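Local structure of GDP-L-fucose synthase (Campylobacter jejuni subsp. jejuni serotype O:2, 7M13) at residues 163-168 against 275-280; 63-68 against 253-258; 247-252 against 330-335. The protein makes GDP-D-glycero-L-gluco-heptose for the capsular polysaccharide in an NADPH-dependent reaction, as a member of the NAD(P)-dependent epimerase/dehydratase family. One frame throughout, in Å; residues are numbered along the deposited sequence.

Contact 1: residues 163-168 against 275-280; sequences ITLVLN and THINIG. With NAP (NADP nicotinamide-adenine-dinucleotide phosphate), chain E.
Thr164, Val166, Ile277 and Ile279 join the two runs in parallel beta pairing, with end-to-end directions 43° apart. Both polar backbone atoms of Ile277 turn to strand 162-171: its N donates to Thr164 O at 2.8 Å, and its O accepts from Val166 N at 2.9 Å. Val166 O then takes Ile279 N at 2.8 Å, in a bond that is nearly straight (171° at the hydrogen). Beyond these bonds, one water links Thr164 N to Thr275 O and a second links Asn168 N to Ile279 O. The pairing sets strand 277-278 beside strand 162-171 in the sheet of the Rossmann-type NADP domain; strand 105-111 is bonded to 162-171 through Ile163, Leu165 and Leu167. Leu165 and Ile277 lie side by side on one face, Leu165 CD2 being 3.9 Å from Ile277 CD1, while Ile163 CG2 meets that same methyl at 3.8 Å. Helix 247-260 covers this face through Val253 and Thr257. On the face of Val166 and Asn278, Val166 has CG1 anti to its N (chi1 -172°), which turns CG2 to within 3.9 Å of His276 CD2. The amide of Asn278 is held by Tyr115 OH and Asp320 O. Leu167 CG touches the nicotinamide at NADP C5N (3.6 Å), and Asn168 O lies 3.4 Å from C4N of NADP, the hydride-carrying carbon.

Contact 2: residues 63-68 against 253-258; sequences YVFLTA and VAIYTM. With NAP (NADP nicotinamide-adenine-dinucleotide phosphate), chain E.
Met258 lays its terminal methyl over the Phe65 ring: CE stands 3.9 Å from the ring centroid and 13° off the normal, a CH-pi contact. The bend at chi2 (-60°) turns SD and CE back over the Phe65 ring, while Met258 CG itself lies 3.5 Å from Phe65 CZ. The sulfur makes oblique Met-aromatic contacts to both Phe65 and Tyr63, lying 4.0 Å from Tyr63 CD1 in the second case. Phe65 is also met at its edge, where Ala254 O lies in the ring plane, 3.7 Å from CE1 of Phe65. The Ala254 methyl packs against the same ring carbon, Phe65 CE1, at 3.8 Å. One shell further out, Thr257 donates to Val253 O with both N and OG1, from opposite faces of that carbonyl, and Leu24 of helix 19-30 touches both Phe65 and Ala254. Val64 and Leu66 instead pack on helix 80-100. Past the strand end, Thr67 O comes within 3.4 Å of NADP C5D, and Ala68 CA within 3.2 Å of its O4B. With strand and helix axes 10.6 Å apart and running at 147°, this is the near-antiparallel helix-on-sheet packing of a Rossmann fold, cofactor at the strand's C-terminal end.

Contact 3: residues 247-252 against 330-335; sequences SDDLAD and KHKIEL
The carboxylate of Asp249 is gripped by two consecutive backbone N-H groups. Ile333 N donates to Asp249 OD2 at 2.9 Å (156° at the hydrogen), and Lys332 N donates to Asp249 OD1 at 3.1 Å (166°). Each oxygen is met on its syn side, and the donors stand only 24° or less out of the carboxylate plane, so the pair of bonds fixes the rotation of the group as well as its position. Two beta carbons also pack on OD2: Ile333 CB lies 3.4 Å from Asp249 OD2, and His331 CB 3.5 Å from it. Since Asp249 belongs to the first turn of helix 247-260, the N-terminal end of the helix would be expected to favour its negative charge in this buried place. Alongside, Ile333 extends its CD1 to Asp248 CB at 3.7 Å, while Asp248 OD1 is bonded to Asn27 ND2. In one of the two conformers of Asp252, the aliphatic part of Lys332 crosses it, NZ staying 4.5 Å from Asp252 OD2, beyond a salt bridge; in that conformer Asp252 pairs with Arg31. Within the loop, His331 NE2 makes weak hydrogen bonds to both carboxylate oxygens of Glu334, the nearer being OE2 at 3.0 Å from that NE2. Glu334 is the N-cap residue of helix 335-347. The contact thus ties the start of helix 247-260 to the loop between helices 322-326 and 335-347. Ile333 also touches His246 at the end of strand 241-246, whereas Ala251 packs on helix 19-30 and Leu250 on both that helix and strand 162-171.

Overall arrangement
Contacts 1 and 2 are buried and lie in one sheet domain; contact 3 sits at the surface. Helix 247-260 connects all three: its residues 253-258 pack on strand 63-66 in contact 2 and touch contact 1 where Leu165 CD1 meets Thr257 OG1 at 3.6 Å, and its N-terminal residues 247-252 supply one side of contact 3. The chemistry follows position. Contact 1 combines backbone bonds between strands with aliphatic packing, contact 2 has no hydrogen bond across it and relies on methionine and aromatic rings, and contact 3 is led by a carboxylate binding loop amides. Both buried contacts reach NADP, contact 1 at the nicotinamide ring, contact 2 at C5D on the nicotinamide side and at the adenosine ribose.

Contact 1: residues 163-168 against 275-280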
loop_
_atom_site.group_PDB
_atom_site.type_symbol
_atom_site.label_atom_id
_atom_site.label_comp_id
_atom_site.label_asym_id
_atom_site.label_seq_id
_atom_site.Cartn_x
_atom_site.Cartn_y
_atom_site.Cartn_z
ATOM N N ILE B 163 0.811 -3.124 16.700
ATOM C CA ILE B 163 -0.154 -2.012 16.905
ATOM C C ILE B 163 0.388 -0.760 16.228
ATOM O O ILE B 163 1.572 -0.442 16.405
ATOM C CB ILE B 163 -0.334 -1.758 18.398
ATOM C CG1 ILE B 163 -0.608 -3.031 19.188
ATOM C CG2 ILE B 163 -1.439 -0.738 18.587
ATOM C CD1 ILE B 163 -1.819 -3.740 18.749
ATOM N N THR B 164 -0.462 -0.043 15.482
ATOM C CA THR B 164 -0.105 1.217 14.806
ATOM C C THR B 164 -0.686 2.387 15.600
ATOM O O THR B 164 -1.920 2.406 15.825
ATOM C CB THR B 164 -0.592 1.282 13.352
ATOM O OG1 THR B 164 0.099 0.228 12.649
ATOM C CG2 THR B 164 -0.277 2.594 12.688
ATOM N N LEU B 165 0.159 3.345 15.935
ATOM C CA LEU B 165 -0.210 4.608 16.576
ATOM C C LEU B 165 0.044 5.732 15.582
ATOM O O LEU B 165 1.128 5.789 14.998
ATOM C CB LEU B 165 0.632 4.821 17.834
ATOM C CG LEU B 165 0.591 3.717 18.875
ATOM C CD1 LEU B 165 1.475 4.065 20.080
ATOM C CD2 LEU B 165 -0.842 3.444 19.335
ATOM N N VAL B 166 -0.922 6.618 15.387
ATOM C CA VAL B 166 -0.884 7.621 14.302
ATOM C C VAL B 166 -0.872 9.026 14.899
ATOM O O VAL B 166 -1.749 9.316 15.707
ATOM C CB VAL B 166 -2.079 7.432 13.356
ATOM C CG1 VAL B 166 -1.963 8.324 12.138
ATOM C CG2 VAL B 166 -2.222 5.962 12.947
ATOM N N LEU B 167 0.059 9.869 14.464
ATOM C CA LEU B 167 0.186 11.256 14.965
ATOM C C LEU B 167 0.353 12.224 13.801
ATOM O O LEU B 167 0.614 11.806 12.657
ATOM C CB LEU B 167 1.369 11.371 15.931
ATOM C CG LEU B 167 2.748 11.021 15.379
ATOM C CD1 LEU B 167 3.798 11.928 15.994
ATOM C CD2 LEU B 167 3.098 9.576 15.648
ATOM N N ASN B 168 0.245 13.516 14.111
ATOM C CA ASN B 168 0.358 14.592 13.109
ATOM C C ASN B 168 1.699 15.336 13.156
ATOM O O ASN B 168 2.285 15.507 12.097
ATOM C CB ASN B 168 -0.799 15.575 13.284
ATOM C CG ASN B 168 -2.054 15.024 12.645
ATOM O OD1 ASN B 168 -2.002 14.534 11.516
ATOM N ND2 ASN B 168 -3.192 15.190 13.310
ATOM N N THR B 275 -8.055 -0.692 12.977
ATOM C CA THR B 275 -7.545 -1.006 14.328
ATOM C C THR B 275 -6.305 -0.222 14.701
ATOM O O THR B 275 -5.760 -0.480 15.790
ATOM C CB THR B 275 -7.330 -2.501 14.500
ATOM O OG1 THR B 275 -6.391 -2.979 13.538
ATOM C CG2 THR B 275 -8.625 -3.263 14.430
ATOM N N HIS B 276 -5.849 0.680 13.836
ATOM C CA HIS B 276 -4.849 1.690 14.219
ATOM C C HIS B 276 -5.449 2.620 15.268
ATOM O O HIS B 276 -6.697 2.648 15.440
ATOM C CB HIS B 276 -4.353 2.463 13.002
ATOM C CG HIS B 276 -5.398 3.125 12.198
ATOM N ND1 HIS B 276 -6.218 2.439 11.354
ATOM C CD2 HIS B 276 -5.768 4.432 12.147
ATOM C CE1 HIS B 276 -7.059 3.298 10.786
ATOM N NE2 HIS B 276 -6.800 4.523 11.261
ATOM N N ILE B 277 -4.592 3.344 15.980
ATOM C CA ILE B 277 -5.055 4.242 17.080
ATOM C C ILE B 277 -4.419 5.598 16.881
ATOM O O ILE B 277 -3.191 5.705 16.888
ATOM C CB ILE B 277 -4.637 3.686 18.451
ATOM C CG1 ILE B 277 -4.856 2.181 18.606
ATOM C CG2 ILE B 277 -5.307 4.484 19.545
ATOM C CD1 ILE B 277 -4.200 1.618 19.834
ATOM N N ASN B 278 -5.230 6.635 16.871
ATOM C CA ASN B 278 -4.683 8.004 16.836
ATOM C C ASN B 278 -4.106 8.360 18.219
ATOM O O ASN B 278 -4.690 7.995 19.234
ATOM C CB ASN B 278 -5.757 9.025 16.518
ATOM C CG ASN B 278 -6.312 8.874 15.134
ATOM O OD1 ASN B 278 -5.652 8.348 14.228
ATOM N ND2 ASN B 278 -7.538 9.388 14.964
ATOM N N ILE B 279 -2.991 9.065 18.225
ATOM C CA ILE B 279 -2.410 9.584 19.485
ATOM C C ILE B 279 -2.214 11.087 19.293
ATOM O O ILE B 279 -2.144 11.572 18.159
ATOM C CB ILE B 279 -1.126 8.834 19.890
ATOM C CG1 ILE B 279 0.009 8.965 18.882
ATOM C CG2 ILE B 279 -1.447 7.379 20.191
ATOM C CD1 ILE B 279 1.333 8.405 19.346
ATOM N N GLY B 280 -2.168 11.803 20.400
ATOM C CA GLY B 280 -2.153 13.266 20.326
ATOM C C GLY B 280 -2.663 13.841 21.627
ATOM O O GLY B 280 -2.917 13.110 22.560
HETATM P PA NAP E . 13.224 10.901 12.464
HETATM O O1A NAP E . 13.095 11.426 11.065
HETATM O O2A NAP E . 13.640 11.882 13.533
HETATM O O5B NAP E . 14.243 9.709 12.552
HETATM C C5B NAP E . 14.172 8.619 11.634
HETATM C C4B NAP E . 15.324 7.717 11.947
HETATM O O4B NAP E . 15.204 6.561 11.084
HETATM C C3B NAP E . 16.715 8.330 11.679
HETATM O O3B NAP E . 17.519 8.214 12.847
HETATM C C2B NAP E . 17.230 7.537 10.484
HETATM O O2B NAP E . 18.636 7.286 10.523
HETATM C C1B NAP E . 16.500 6.209 10.648
HETATM N N9A NAP E . 16.409 5.495 9.392
HETATM C C8A NAP E . 15.805 5.895 8.240
HETATM N N7A NAP E . 15.992 5.081 7.229
HETATM C C5A NAP E . 16.785 4.080 7.750
HETATM C C6A NAP E . 17.341 2.926 7.170
HETATM N N6A NAP E . 17.212 2.598 5.879
HETATM N N1A NAP E . 18.096 2.145 7.974
HETATM C C2A NAP E . 18.253 2.490 9.259
HETATM N N3A NAP E . 17.782 3.558 9.906
HETATM C C4A NAP E . 17.056 4.322 9.081
HETATM O O3 NAP E . 11.836 10.230 12.884
HETATM P PN NAP E . 10.727 10.795 13.863
HETATM O O1N NAP E . 10.433 12.192 13.475
HETATM O O2N NAP E . 11.174 10.486 15.236
HETATM O O5D NAP E . 9.482 9.855 13.465
HETATM C C5D NAP E . 9.235 8.653 14.158
HETATM C C4D NAP E . 7.991 8.040 13.582
HETATM O O4D NAP E . 6.856 8.918 13.817
HETATM C C3D NAP E . 8.035 7.785 12.069
HETATM O O3D NAP E . 7.314 6.591 11.733
HETATM C C2D NAP E . 7.354 9.016 11.540
HETATM O O2D NAP E . 6.855 8.869 10.214
HETATM C C1D NAP E . 6.253 9.221 12.561
HETATM N N1N NAP E . 5.750 10.612 12.528
HETATM C C2N NAP E . 6.558 11.676 12.817
HETATM C C3N NAP E . 6.098 12.944 12.693
HETATM C C7N NAP E . 6.936 14.139 12.980
HETATM O O7N NAP E . 6.391 15.261 13.013
HETATM N N7N NAP E . 8.235 13.951 13.199
HETATM C C4N NAP E . 4.720 13.183 12.317
HETATM C C5N NAP E . 3.910 12.011 12.069
HETATM C C6N NAP E . 4.440 10.828 12.105
HETATM P P2B NAP E . 19.683 8.437 10.084
HETATM O O1X NAP E . 19.697 9.373 11.260
HETATM O O2X NAP E . 19.259 9.030 8.814
HETATM O O3X NAP E . 21.007 7.668 9.908
HETATM O O HOH W 1 -3.039 -1.206 14.938
HETATM O O HOH W 2 -1.484 13.804 16.695
#

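Contact 2: residues 63-68 against 253-258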
loop_
_atom_site.group_PDB
_atom_site.type_symbol
_atom_site.label_atom_id
_atom_site.label_comp_id
_atom_site.label_asym_id
_atom_site.label_seq_id
_atom_site.Cartn_x
_atom_site.Cartn_y
_atom_site.Cartn_z
ATOM N N TYR B 63 10.499 -7.334 21.804
ATOM C CA TYR B 63 9.612 -6.159 21.613
ATOM C C TYR B 63 10.299 -5.250 20.619
ATOM O O TYR B 63 11.535 -5.068 20.636
ATOM C CB TYR B 63 9.350 -5.435 22.943
ATOM C CG TYR B 63 8.581 -6.321 23.868
ATOM C CD1 TYR B 63 7.206 -6.370 23.845
ATOM C CD2 TYR B 63 9.231 -7.120 24.789
ATOM C CE1 TYR B 63 6.497 -7.220 24.662
ATOM C CE2 TYR B 63 8.540 -7.983 25.617
ATOM C CZ TYR B 63 7.164 -8.039 25.553
ATOM O OH TYR B 63 6.467 -8.901 26.358
ATOM N N VAL B 64 9.523 -4.668 19.709
ATOM C CA VAL B 64 10.036 -3.770 18.662
ATOM C C VAL B 64 9.254 -2.456 18.670
ATOM O O VAL B 64 7.991 -2.477 18.639
ATOM C CB VAL B 64 9.924 -4.452 17.286
ATOM C CG1 VAL B 64 10.338 -3.498 16.184
ATOM C CG2 VAL B 64 10.750 -5.746 17.226
ATOM N N PHE B 65 9.963 -1.335 18.709
ATOM C CA PHE B 65 9.426 0.008 18.390
ATOM C C PHE B 65 9.968 0.426 17.054
ATOM O O PHE B 65 11.202 0.607 16.917
ATOM C CB PHE B 65 9.757 1.015 19.483
ATOM C CG PHE B 65 9.168 0.710 20.833
ATOM C CD1 PHE B 65 7.933 1.230 21.190
ATOM C CD2 PHE B 65 9.883 0.026 21.803
ATOM C CE1 PHE B 65 7.369 0.975 22.426
ATOM C CE2 PHE B 65 9.318 -0.211 23.042
ATOM C CZ PHE B 65 8.083 0.301 23.368
ATOM N N LEU B 66 9.094 0.523 16.057
ATOM C CA LEU B 66 9.533 0.802 14.680
ATOM C C LEU B 66 9.422 2.299 14.439
ATOM O O LEU B 66 8.304 2.761 14.066
ATOM C CB LEU B 66 8.689 -0.011 13.715
ATOM C CG LEU B 66 9.000 0.199 12.250
ATOM C CD1 LEU B 66 10.503 0.188 11.994
ATOM C CD2 LEU B 66 8.235 -0.827 11.436
ATOM N N THR B 67 10.491 3.058 14.625
ATOM C CA THR B 67 10.430 4.529 14.435
ATOM C C THR B 67 11.141 4.973 13.161
ATOM O O THR B 67 10.950 6.125 12.777
ATOM C CB THR B 67 10.983 5.334 15.627
ATOM O OG1 THR B 67 12.410 5.480 15.514
ATOM C CG2 THR B 67 10.611 4.729 16.953
ATOM N N ALA B 68 11.914 4.107 12.514
ATOM C CA ALA B 68 12.730 4.499 11.364
ATOM C C ALA B 68 11.845 4.884 10.175
ATOM O O ALA B 68 10.855 4.195 9.906
ATOM C CB ALA B 68 13.627 3.366 10.994
ATOM N N VAL B 253 2.869 6.876 25.582
ATOM C CA VAL B 253 1.719 6.124 25.007
ATOM C C VAL B 253 2.259 4.872 24.302
ATOM O O VAL B 253 1.598 3.849 24.326
ATOM C CB VAL B 253 0.770 6.952 24.103
ATOM C CG1 VAL B 253 1.450 7.476 22.850
ATOM C CG2 VAL B 253 -0.490 6.174 23.782
ATOM N N ALA B 254 3.444 4.949 23.699
ATOM C CA ALA B 254 4.043 3.755 23.067
ATOM C C ALA B 254 4.319 2.684 24.112
ATOM O O ALA B 254 3.970 1.497 23.908
ATOM C CB ALA B 254 5.272 4.153 22.292
ATOM N N ILE B 255 4.849 3.086 25.274
ATOM C CA ILE B 255 5.116 2.097 26.346
ATOM C C ILE B 255 3.787 1.636 26.955
ATOM O O ILE B 255 3.576 0.442 27.241
ATOM C CB ILE B 255 6.078 2.671 27.394
ATOM C CG1 ILE B 255 7.448 2.936 26.769
ATOM C CG2 ILE B 255 6.133 1.701 28.560
ATOM C CD1 ILE B 255 8.337 3.837 27.585
ATOM N N TYR B 256 2.829 2.541 27.135
ATOM C CA TYR B 256 1.502 2.143 27.638
ATOM C C TYR B 256 0.853 1.103 26.716
ATOM O O TYR B 256 0.224 0.139 27.170
ATOM C CB TYR B 256 0.596 3.368 27.766
ATOM C CG TYR B 256 -0.769 3.032 28.270
ATOM C CD1 TYR B 256 -1.011 2.999 29.630
ATOM C CD2 TYR B 256 -1.818 2.744 27.405
ATOM C CE1 TYR B 256 -2.264 2.656 30.109
ATOM C CE2 TYR B 256 -3.064 2.385 27.875
ATOM C CZ TYR B 256 -3.281 2.346 29.238
ATOM O OH TYR B 256 -4.518 2.013 29.738
ATOM N N THR B 257 0.969 1.327 25.412
ATOM C CA THR B 257 0.444 0.384 24.403
ATOM C C THR B 257 1.100 -0.967 24.616
ATOM O O THR B 257 0.397 -1.955 24.678
ATOM C CB THR B 257 0.701 0.896 22.973
ATOM O OG1 THR B 257 0.035 2.150 22.786
ATOM C CG2 THR B 257 0.033 -0.012 21.952
ATOM N N MET B 258 2.430 -1.025 24.672
ATOM C CA MET B 258 3.102 -2.323 24.882
ATOM C C MET B 258 2.537 -2.999 26.131
ATOM O O MET B 258 2.304 -4.212 26.116
ATOM C CB MET B 258 4.609 -2.140 25.097
ATOM C CG MET B 258 5.350 -1.830 23.876
ATOM S SD MET B 258 5.180 -3.162 22.616
ATOM C CE MET B 258 6.567 -2.720 21.579
HETATM P PA NAP E . 13.224 10.901 12.464
HETATM O O1A NAP E . 13.095 11.426 11.065
HETATM O O2A NAP E . 13.640 11.882 13.533
HETATM O O5B NAP E . 14.243 9.709 12.552
HETATM C C5B NAP E . 14.172 8.619 11.634
HETATM C C4B NAP E . 15.324 7.717 11.947
HETATM O O4B NAP E . 15.204 6.561 11.084
HETATM C C3B NAP E . 16.715 8.330 11.679
HETATM O O3B NAP E . 17.519 8.214 12.847
HETATM C C2B NAP E . 17.230 7.537 10.484
HETATM O O2B NAP E . 18.636 7.286 10.523
HETATM C C1B NAP E . 16.500 6.209 10.648
HETATM N N9A NAP E . 16.409 5.495 9.392
HETATM C C8A NAP E . 15.805 5.895 8.240
HETATM N N7A NAP E . 15.992 5.081 7.229
HETATM C C5A NAP E . 16.785 4.080 7.750
HETATM C C6A NAP E . 17.341 2.926 7.170
HETATM N N6A NAP E . 17.212 2.598 5.879
HETATM N N1A NAP E . 18.096 2.145 7.974
HETATM C C2A NAP E . 18.253 2.490 9.259
HETATM N N3A NAP E . 17.782 3.558 9.906
HETATM C C4A NAP E . 17.056 4.322 9.081
HETATM O O3 NAP E . 11.836 10.230 12.884
HETATM P PN NAP E . 10.727 10.795 13.863
HETATM O O1N NAP E . 10.433 12.192 13.475
HETATM O O2N NAP E . 11.174 10.486 15.236
HETATM O O5D NAP E . 9.482 9.855 13.465
HETATM C C5D NAP E . 9.235 8.653 14.158
HETATM C C4D NAP E . 7.991 8.040 13.582
HETATM O O4D NAP E . 6.856 8.918 13.817
HETATM C C3D NAP E . 8.035 7.785 12.069
HETATM O O3D NAP E . 7.314 6.591 11.733
HETATM C C2D NAP E . 7.354 9.016 11.540
HETATM O O2D NAP E . 6.855 8.869 10.214
HETATM C C1D NAP E . 6.253 9.221 12.561
HETATM N N1N NAP E . 5.750 10.612 12.528
HETATM C C2N NAP E . 6.558 11.676 12.817
HETATM C C3N NAP E . 6.098 12.944 12.693
HETATM C C7N NAP E . 6.936 14.139 12.980
HETATM O O7N NAP E . 6.391 15.261 13.013
HETATM N N7N NAP E . 8.235 13.951 13.199
HETATM C C4N NAP E . 4.720 13.183 12.317
HETATM C C5N NAP E . 3.910 12.011 12.069
HETATM C C6N NAP E . 4.440 10.828 12.105
HETATM P P2B NAP E . 19.683 8.437 10.084
HETATM O O1X NAP E . 19.697 9.373 11.260
HETATM O O2X NAP E . 19.259 9.030 8.814
HETATM O O3X NAP E . 21.007 7.668 9.908
#

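Contact 3: residues 247-252 against 330-335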
loop_
_atom_site.group_PDB
_atom_site.type_symbol
_atom_site.label_atom_id
_atom_site.label_comp_id
_atom_site.label_asym_id
_atom_site.label_seq_id
_atom_site.Cartn_x
_atom_site.Cartn_y
_atom_site.Cartn_z
ATOM N N SER B 247 7.591 14.320 22.374
ATOM C CA SER B 247 8.149 12.957 22.255
ATOM C C SER B 247 8.122 12.203 23.595
ATOM O O SER B 247 8.106 10.960 23.544
ATOM C CB SER B 247 9.473 12.995 21.632
ATOM O OG SER B 247 10.354 13.783 22.424
ATOM N N ASP B 248 8.084 12.862 24.758
ATOM C CA ASP B 248 7.897 12.132 26.034
ATOM C C ASP B 248 6.480 11.558 26.116
ATOM O O ASP B 248 6.312 10.468 26.681
ATOM C CB ASP B 248 8.198 12.993 27.263
ATOM C CG ASP B 248 9.673 13.220 27.528
ATOM O OD1 ASP B 248 10.515 12.512 26.923
ATOM O OD2 ASP B 248 9.960 14.126 28.342
ATOM N N ASP B 249 5.476 12.293 25.622
ATOM C CA ASP B 249 4.089 11.798 25.536
ATOM C C ASP B 249 4.027 10.667 24.499
ATOM O O ASP B 249 3.349 9.678 24.789
ATOM C CB ASP B 249 3.098 12.932 25.258
ATOM C CG ASP B 249 2.487 13.574 26.514
ATOM O OD1 ASP B 249 2.417 12.896 27.574
ATOM O OD2 ASP B 249 2.047 14.731 26.404
ATOM N N LEU B 250 4.717 10.789 23.367
ATOM C CA LEU B 250 4.781 9.686 22.383
ATOM C C LEU B 250 5.411 8.456 23.050
ATOM O O LEU B 250 4.855 7.351 22.967
ATOM C CB LEU B 250 5.562 10.114 21.141
ATOM C CG LEU B 250 5.674 9.014 20.099
ATOM C CD1 LEU B 250 5.814 9.602 18.709
ATOM C CD2 LEU B 250 6.826 8.076 20.412
ATOM N N ALA B 251 6.529 8.632 23.762
ATOM C CA ALA B 251 7.178 7.484 24.421
ATOM C C ALA B 251 6.219 6.888 25.448
ATOM O O ALA B 251 6.042 5.663 25.515
ATOM C CB ALA B 251 8.475 7.915 25.037
ATOM N N ASP B 252 5.549 7.731 26.239
ATOM C CA ASP B 252 4.609 7.242 27.286
ATOM C C ASP B 252 3.501 6.395 26.654
ATOM O O ASP B 252 3.202 5.321 27.191
ATOM C CB ASP B 252 3.910 8.354 28.072
ATOM C CG ASP B 252 4.759 8.982 29.158
ATOM O OD1 ASP B 252 5.858 8.442 29.407
ATOM O OD2 ASP B 252 4.300 9.996 29.752
ATOM N N LYS B 330 -4.053 9.290 28.264
ATOM C CA LYS B 330 -4.163 10.673 27.763
ATOM C C LYS B 330 -2.863 11.386 28.047
ATOM O O LYS B 330 -2.067 10.956 28.912
ATOM C CB LYS B 330 -5.380 11.405 28.350
ATOM C CG LYS B 330 -5.385 11.474 29.862
ATOM C CD LYS B 330 -6.702 11.933 30.434
ATOM C CE LYS B 330 -6.550 12.361 31.875
ATOM N NZ LYS B 330 -6.142 13.781 31.953
ATOM N N HIS B 331 -2.654 12.450 27.307
ATOM C CA HIS B 331 -1.392 13.197 27.319
ATOM C C HIS B 331 -1.214 13.900 28.672
ATOM O O HIS B 331 -2.215 14.235 29.308
ATOM C CB HIS B 331 -1.386 14.183 26.170
ATOM C CG HIS B 331 -2.242 15.365 26.407
ATOM N ND1 HIS B 331 -3.600 15.342 26.226
ATOM C CD2 HIS B 331 -1.907 16.628 26.753
ATOM C CE1 HIS B 331 -4.086 16.544 26.511
ATOM N NE2 HIS B 331 -3.067 17.341 26.845
ATOM N N LYS B 332 0.028 14.158 29.007
ATOM C CA LYS B 332 0.413 14.906 30.231
ATOM C C LYS B 332 1.050 16.263 29.916
ATOM O O LYS B 332 1.089 17.085 30.852
ATOM C CB LYS B 332 1.435 14.100 31.021
ATOM C CG LYS B 332 0.961 12.738 31.495
ATOM C CD LYS B 332 2.086 11.934 32.127
ATOM C CE LYS B 332 1.661 10.537 32.537
ATOM N NZ LYS B 332 2.334 10.088 33.780
ATOM N N ILE B 333 1.648 16.466 28.741
ATOM C CA ILE B 333 2.489 17.661 28.460
ATOM C C ILE B 333 1.647 18.638 27.651
ATOM O O ILE B 333 1.382 18.389 26.473
ATOM C CB ILE B 333 3.810 17.290 27.760
ATOM C CG1 ILE B 333 4.640 16.329 28.605
ATOM C CG2 ILE B 333 4.593 18.540 27.421
ATOM C CD1 ILE B 333 5.876 15.842 27.919
ATOM N N GLU B 334 1.257 19.756 28.272
ATOM C CA GLU B 334 0.618 20.871 27.546
ATOM C C GLU B 334 1.687 21.592 26.729
ATOM O O GLU B 334 2.865 21.551 27.091
ATOM C CB GLU B 334 -0.096 21.814 28.516
ATOM C CG GLU B 334 -1.230 21.162 29.307
ATOM C CD GLU B 334 -2.228 20.297 28.539
ATOM O OE1 GLU B 334 -2.600 20.644 27.394
ATOM O OE2 GLU B 334 -2.665 19.283 29.114
ATOM N N LEU B 335 1.283 22.168 25.619
ATOM C CA LEU B 335 2.196 22.702 24.589
ATOM C C LEU B 335 3.189 23.718 25.188
ATOM O O LEU B 335 4.402 23.587 24.922
ATOM C CB LEU B 335 1.382 23.268 23.439
ATOM C CG LEU B 335 2.202 23.727 22.234
ATOM C CD1 LEU B 335 3.066 22.604 21.676
ATOM C CD2 LEU B 335 1.296 24.264 21.151
#